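Local coordinates for protein RNA-dependent RNA Polymerase (Bombyx mori cytoplasmic polyhedrosis virus, PDB 6TZ0) that acts as an RNA-directed RNA polymerase that transcribes the viral double-stranded RNA genome conservatively into plus strands and probably later synthesises the complementary minus strands, at residues Tyr101-Thr113 with Ile192-Pro204. Numbering follows the deposited sequence.
Sequences YDYLVTFRAGSLT and IIFNDKSVASILP
Phe194, the last residue of strand 191-194, meets Ala109 face-on: the alanine CB sits 4.2 Å from the ring centroid of Phe194, shifted toward the rim. His134 packs nearly perpendicular to the same ring. The chain then reverses in a type I turn, Asp196 to Val199, where the carbonyl O of Lys197 receives a weak hydrogen bond from Gly110 N and the CG of Arg108 lies beside it; the guanidinium of Arg108 reaches on to a salt bridge with Glu80. Val199 O takes the N-H of Ala109 at 2.9 Å, nearly head-on to the carbonyl. With a weak hydrogen bond from Ser201 N to Phe107 O, this makes a single bridge between Ala200 and Arg108. With chi1 at 62°, Ser201 OG lies between its own N and carbonyl carbon, where it donates to a lone pair of Val105 O (2.9 Å) and accepts Phe107 N (3.0 Å), so one hydroxyl ties down two peptides. Ser201 CB sits 4.0 Å over the centre of the Phe107 ring. Ile202 completes the contact, its CD1 against Leu104 CD1 (3.7 Å) and its CG2 beside Thr106, whose OG1 is hydrogen-bonded to Ala238 O. An irregular loop and the turn that follows the 183-186/191-194 hairpin are thereby joined by an isolated beta bridge flanked by a serine side-chain link, next to the ATP site to which Asn195 and Tyr184 belong.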
loop_
_atom_site.group_PDB
_atom_site.type_symbol
_atom_site.label_atom_id
_atom_site.label_comp_id
_atom_site.label_asym_id
_atom_site.label_seq_id
_atom_site.Cartn_x
_atom_site.Cartn_y
_atom_site.Cartn_z
ATOM N N TYR A 101 11.198 -21.474 -14.527
ATOM C CA TYR A 101 10.486 -21.731 -13.287
ATOM C C TYR A 101 10.698 -20.584 -12.313
ATOM O O TYR A 101 11.829 -20.137 -12.111
ATOM C CB TYR A 101 10.948 -23.048 -12.666
ATOM C CG TYR A 101 10.712 -24.218 -13.579
ATOM C CD1 TYR A 101 9.440 -24.741 -13.748
ATOM C CD2 TYR A 101 11.760 -24.792 -14.283
ATOM C CE1 TYR A 101 9.218 -25.802 -14.590
ATOM C CE2 TYR A 101 11.549 -25.852 -15.126
ATOM C CZ TYR A 101 10.275 -26.354 -15.275
ATOM O OH TYR A 101 10.046 -27.418 -16.111
ATOM N N ASP A 102 9.606 -20.115 -11.718
ATOM C CA ASP A 102 9.659 -19.139 -10.643
ATOM C C ASP A 102 9.238 -19.731 -9.313
ATOM O O ASP A 102 9.241 -19.023 -8.303
ATOM C CB ASP A 102 8.765 -17.938 -10.965
ATOM C CG ASP A 102 9.288 -17.116 -12.114
ATOM O OD1 ASP A 102 10.514 -17.110 -12.329
ATOM O OD2 ASP A 102 8.477 -16.464 -12.797
ATOM N N TYR A 103 8.861 -21.006 -9.288
ATOM C CA TYR A 103 8.306 -21.625 -8.101
ATOM C C TYR A 103 8.971 -22.980 -7.899
ATOM O O TYR A 103 9.914 -23.341 -8.607
ATOM C CB TYR A 103 6.777 -21.710 -8.212
ATOM C CG TYR A 103 6.098 -20.354 -8.135
ATOM C CD1 TYR A 103 5.756 -19.798 -6.915
ATOM C CD2 TYR A 103 5.838 -19.617 -9.279
ATOM C CE1 TYR A 103 5.157 -18.567 -6.832
ATOM C CE2 TYR A 103 5.246 -18.374 -9.209
ATOM C CZ TYR A 103 4.908 -17.856 -7.981
ATOM O OH TYR A 103 4.311 -16.624 -7.890
ATOM N N LEU A 104 8.479 -23.732 -6.919
ATOM C CA LEU A 104 9.113 -24.977 -6.499
ATOM C C LEU A 104 8.826 -26.078 -7.512
ATOM O O LEU A 104 7.677 -26.502 -7.673
ATOM C CB LEU A 104 8.620 -25.350 -5.101
ATOM C CG LEU A 104 9.256 -26.427 -4.215
ATOM C CD1 LEU A 104 8.631 -27.762 -4.443
ATOM C CD2 LEU A 104 10.742 -26.529 -4.488
ATOM N N VAL A 105 9.870 -26.528 -8.199
ATOM C CA VAL A 105 9.785 -27.666 -9.108
ATOM C C VAL A 105 9.662 -28.939 -8.276
ATOM O O VAL A 105 10.135 -29.001 -7.140
ATOM C CB VAL A 105 11.026 -27.673 -10.029
ATOM C CG1 VAL A 105 10.979 -28.758 -11.090
ATOM C CG2 VAL A 105 11.177 -26.336 -10.692
ATOM N N THR A 106 8.974 -29.945 -8.811
ATOM C CA THR A 106 8.803 -31.215 -8.114
ATOM C C THR A 106 10.039 -32.092 -8.304
ATOM O O THR A 106 10.445 -32.363 -9.438
ATOM C CB THR A 106 7.554 -31.923 -8.624
ATOM O OG1 THR A 106 6.421 -31.070 -8.434
ATOM C CG2 THR A 106 7.324 -33.205 -7.864
ATOM N N PHE A 107 10.632 -32.527 -7.193
ATOM C CA PHE A 107 11.758 -33.454 -7.204
ATOM C C PHE A 107 11.755 -34.230 -5.891
ATOM O O PHE A 107 10.922 -33.996 -5.015
ATOM C CB PHE A 107 13.088 -32.722 -7.456
ATOM C CG PHE A 107 13.364 -31.591 -6.501
ATOM C CD1 PHE A 107 14.039 -31.806 -5.318
ATOM C CD2 PHE A 107 12.969 -30.305 -6.807
ATOM C CE1 PHE A 107 14.290 -30.768 -4.453
ATOM C CE2 PHE A 107 13.214 -29.264 -5.942
ATOM C CZ PHE A 107 13.874 -29.499 -4.764
ATOM N N ARG A 108 12.685 -35.172 -5.766
ATOM C CA ARG A 108 12.792 -35.977 -4.556
ATOM C C ARG A 108 13.453 -35.168 -3.448
ATOM O O ARG A 108 14.452 -34.486 -3.676
ATOM C CB ARG A 108 13.580 -37.255 -4.839
ATOM C CG ARG A 108 13.677 -38.206 -3.661
ATOM C CD ARG A 108 14.388 -39.489 -4.031
ATOM N NE ARG A 108 15.769 -39.255 -4.432
ATOM C CZ ARG A 108 16.795 -39.185 -3.592
ATOM N NH1 ARG A 108 16.609 -39.341 -2.291
ATOM N NH2 ARG A 108 18.011 -38.964 -4.060
ATOM N N ALA A 109 12.886 -35.251 -2.241
ATOM C CA ALA A 109 13.224 -34.318 -1.167
ATOM C C ALA A 109 14.648 -34.498 -0.650
ATOM O O ALA A 109 15.223 -33.557 -0.093
ATOM C CB ALA A 109 12.229 -34.469 -0.020
ATOM N N GLY A 110 15.229 -35.679 -0.810
ATOM C CA GLY A 110 16.607 -35.891 -0.433
ATOM C C GLY A 110 17.610 -35.655 -1.535
ATOM O O GLY A 110 18.812 -35.798 -1.309
ATOM N N SER A 111 17.151 -35.288 -2.729
ATOM C CA SER A 111 18.035 -35.120 -3.870
ATOM C C SER A 111 18.754 -33.781 -3.869
ATOM O O SER A 111 19.691 -33.596 -4.652
ATOM C CB SER A 111 17.242 -35.260 -5.165
ATOM O OG SER A 111 18.082 -35.084 -6.286
ATOM N N LEU A 112 18.337 -32.847 -3.022
ATOM C CA LEU A 112 18.930 -31.517 -2.974
ATOM C C LEU A 112 20.062 -31.529 -1.956
ATOM O O LEU A 112 19.827 -31.697 -0.756
ATOM C CB LEU A 112 17.871 -30.477 -2.625
ATOM C CG LEU A 112 18.310 -29.016 -2.642
ATOM C CD1 LEU A 112 18.780 -28.626 -4.021
ATOM C CD2 LEU A 112 17.168 -28.132 -2.204
ATOM N N THR A 113 21.292 -31.359 -2.436
ATOM C CA THR A 113 22.491 -31.525 -1.627
ATOM C C THR A 113 23.338 -30.264 -1.686
ATOM O O THR A 113 23.835 -29.897 -2.755
ATOM C CB THR A 113 23.323 -32.716 -2.113
ATOM O OG1 THR A 113 23.713 -32.498 -3.474
ATOM C CG2 THR A 113 22.538 -34.020 -2.010
ATOM N N ILE A 192 9.767 -27.316 7.933
ATOM C CA ILE A 192 9.165 -28.631 7.764
ATOM C C ILE A 192 10.294 -29.652 7.742
ATOM O O ILE A 192 11.095 -29.677 6.809
ATOM C CB ILE A 192 8.337 -28.709 6.479
ATOM C CG1 ILE A 192 7.194 -27.704 6.518
ATOM C CG2 ILE A 192 7.811 -30.111 6.277
ATOM C CD1 ILE A 192 6.531 -27.516 5.183
ATOM N N ILE A 193 10.355 -30.499 8.761
ATOM C CA ILE A 193 11.349 -31.563 8.801
ATOM C C ILE A 193 10.784 -32.786 8.094
ATOM O O ILE A 193 9.686 -33.252 8.419
ATOM C CB ILE A 193 11.752 -31.890 10.250
ATOM C CG1 ILE A 193 12.474 -30.712 10.913
ATOM C CG2 ILE A 193 12.628 -33.123 10.296
ATOM C CD1 ILE A 193 11.597 -29.833 11.778
ATOM N N PHE A 194 11.521 -33.298 7.113
ATOM C CA PHE A 194 11.146 -34.515 6.406
ATOM C C PHE A 194 11.647 -35.737 7.164
ATOM O O PHE A 194 12.789 -35.759 7.629
ATOM C CB PHE A 194 11.722 -34.512 4.991
ATOM C CG PHE A 194 11.080 -33.517 4.077
ATOM C CD1 PHE A 194 9.956 -33.850 3.342
ATOM C CD2 PHE A 194 11.589 -32.235 3.972
ATOM C CE1 PHE A 194 9.365 -32.925 2.502
ATOM C CE2 PHE A 194 11.001 -31.307 3.143
ATOM C CZ PHE A 194 9.890 -31.654 2.406
ATOM N N ASN A 195 10.789 -36.747 7.289
ATOM C CA ASN A 195 11.220 -38.043 7.795
ATOM C C ASN A 195 11.572 -39.002 6.668
ATOM O O ASN A 195 12.595 -39.689 6.736
ATOM C CB ASN A 195 10.140 -38.665 8.677
ATOM C CG ASN A 195 10.020 -37.985 10.014
ATOM O OD1 ASN A 195 11.019 -37.626 10.631
ATOM N ND2 ASN A 195 8.791 -37.811 10.480
ATOM N N ASP A 196 10.739 -39.064 5.634
ATOM C CA ASP A 196 10.989 -39.884 4.454
ATOM C C ASP A 196 11.610 -39.000 3.382
ATOM O O ASP A 196 10.952 -38.099 2.858
ATOM C CB ASP A 196 9.697 -40.518 3.953
ATOM C CG ASP A 196 9.161 -41.567 4.897
ATOM O OD1 ASP A 196 9.971 -42.280 5.527
ATOM O OD2 ASP A 196 7.926 -41.665 5.034
ATOM N N LYS A 197 12.875 -39.256 3.051
ATOM C CA LYS A 197 13.547 -38.475 2.023
ATOM C C LYS A 197 13.142 -38.884 0.616
ATOM O O LYS A 197 13.479 -38.179 -0.340
ATOM C CB LYS A 197 15.062 -38.604 2.165
ATOM C CG LYS A 197 15.614 -38.154 3.502
ATOM C CD LYS A 197 15.434 -36.670 3.709
ATOM C CE LYS A 197 16.191 -36.200 4.941
ATOM N NZ LYS A 197 15.602 -36.719 6.203
ATOM N N SER A 198 12.426 -39.996 0.465
ATOM C CA SER A 198 12.071 -40.474 -0.866
ATOM C C SER A 198 10.816 -39.791 -1.395
ATOM O O SER A 198 10.415 -40.022 -2.541
ATOM C CB SER A 198 11.886 -41.989 -0.835
ATOM O OG SER A 198 10.813 -42.339 0.018
ATOM N N VAL A 199 10.188 -38.939 -0.583
ATOM C CA VAL A 199 8.923 -38.337 -0.972
ATOM C C VAL A 199 9.198 -37.084 -1.810
ATOM O O VAL A 199 10.321 -36.565 -1.839
ATOM C CB VAL A 199 8.096 -38.032 0.291
ATOM C CG1 VAL A 199 8.545 -36.742 0.964
ATOM C CG2 VAL A 199 6.608 -38.058 0.014
ATOM N N ALA A 200 8.174 -36.613 -2.522
ATOM C CA ALA A 200 8.326 -35.482 -3.426
ATOM C C ALA A 200 8.471 -34.168 -2.669
ATOM O O ALA A 200 8.199 -34.077 -1.473
ATOM C CB ALA A 200 7.136 -35.388 -4.376
ATOM N N SER A 201 8.896 -33.136 -3.398
ATOM C CA SER A 201 9.194 -31.853 -2.772
ATOM C C SER A 201 7.939 -31.013 -2.580
ATOM O O SER A 201 7.791 -30.331 -1.561
ATOM C CB SER A 201 10.214 -31.100 -3.615
ATOM O OG SER A 201 9.685 -30.840 -4.900
ATOM N N ILE A 202 7.017 -31.054 -3.548
ATOM C CA ILE A 202 5.779 -30.277 -3.474
ATOM C C ILE A 202 4.715 -30.982 -2.647
ATOM O O ILE A 202 3.615 -30.448 -2.456
ATOM C CB ILE A 202 5.354 -29.990 -4.930
ATOM C CG1 ILE A 202 4.381 -28.810 -5.029
ATOM C CG2 ILE A 202 4.752 -31.238 -5.544
ATOM C CD1 ILE A 202 4.922 -27.511 -4.492
ATOM N N LEU A 203 5.035 -32.152 -2.109
ATOM C CA LEU A 203 4.053 -32.966 -1.400
ATOM C C LEU A 203 3.493 -32.370 -0.099
ATOM O O LEU A 203 2.332 -32.679 0.216
ATOM C CB LEU A 203 4.681 -34.351 -1.186
ATOM C CG LEU A 203 3.896 -35.623 -0.864
ATOM C CD1 LEU A 203 3.644 -35.797 0.602
ATOM C CD2 LEU A 203 2.588 -35.636 -1.633
ATOM N N PRO A 204 4.206 -31.543 0.695
ATOM C CA PRO A 204 3.513 -30.922 1.846
ATOM C C PRO A 204 2.468 -29.862 1.515
ATOM O O PRO A 204 1.779 -29.402 2.431
ATOM C CB PRO A 204 4.665 -30.329 2.664
ATOM C CG PRO A 204 5.783 -31.173 2.367
ATOM C CD PRO A 204 5.664 -31.523 0.932
#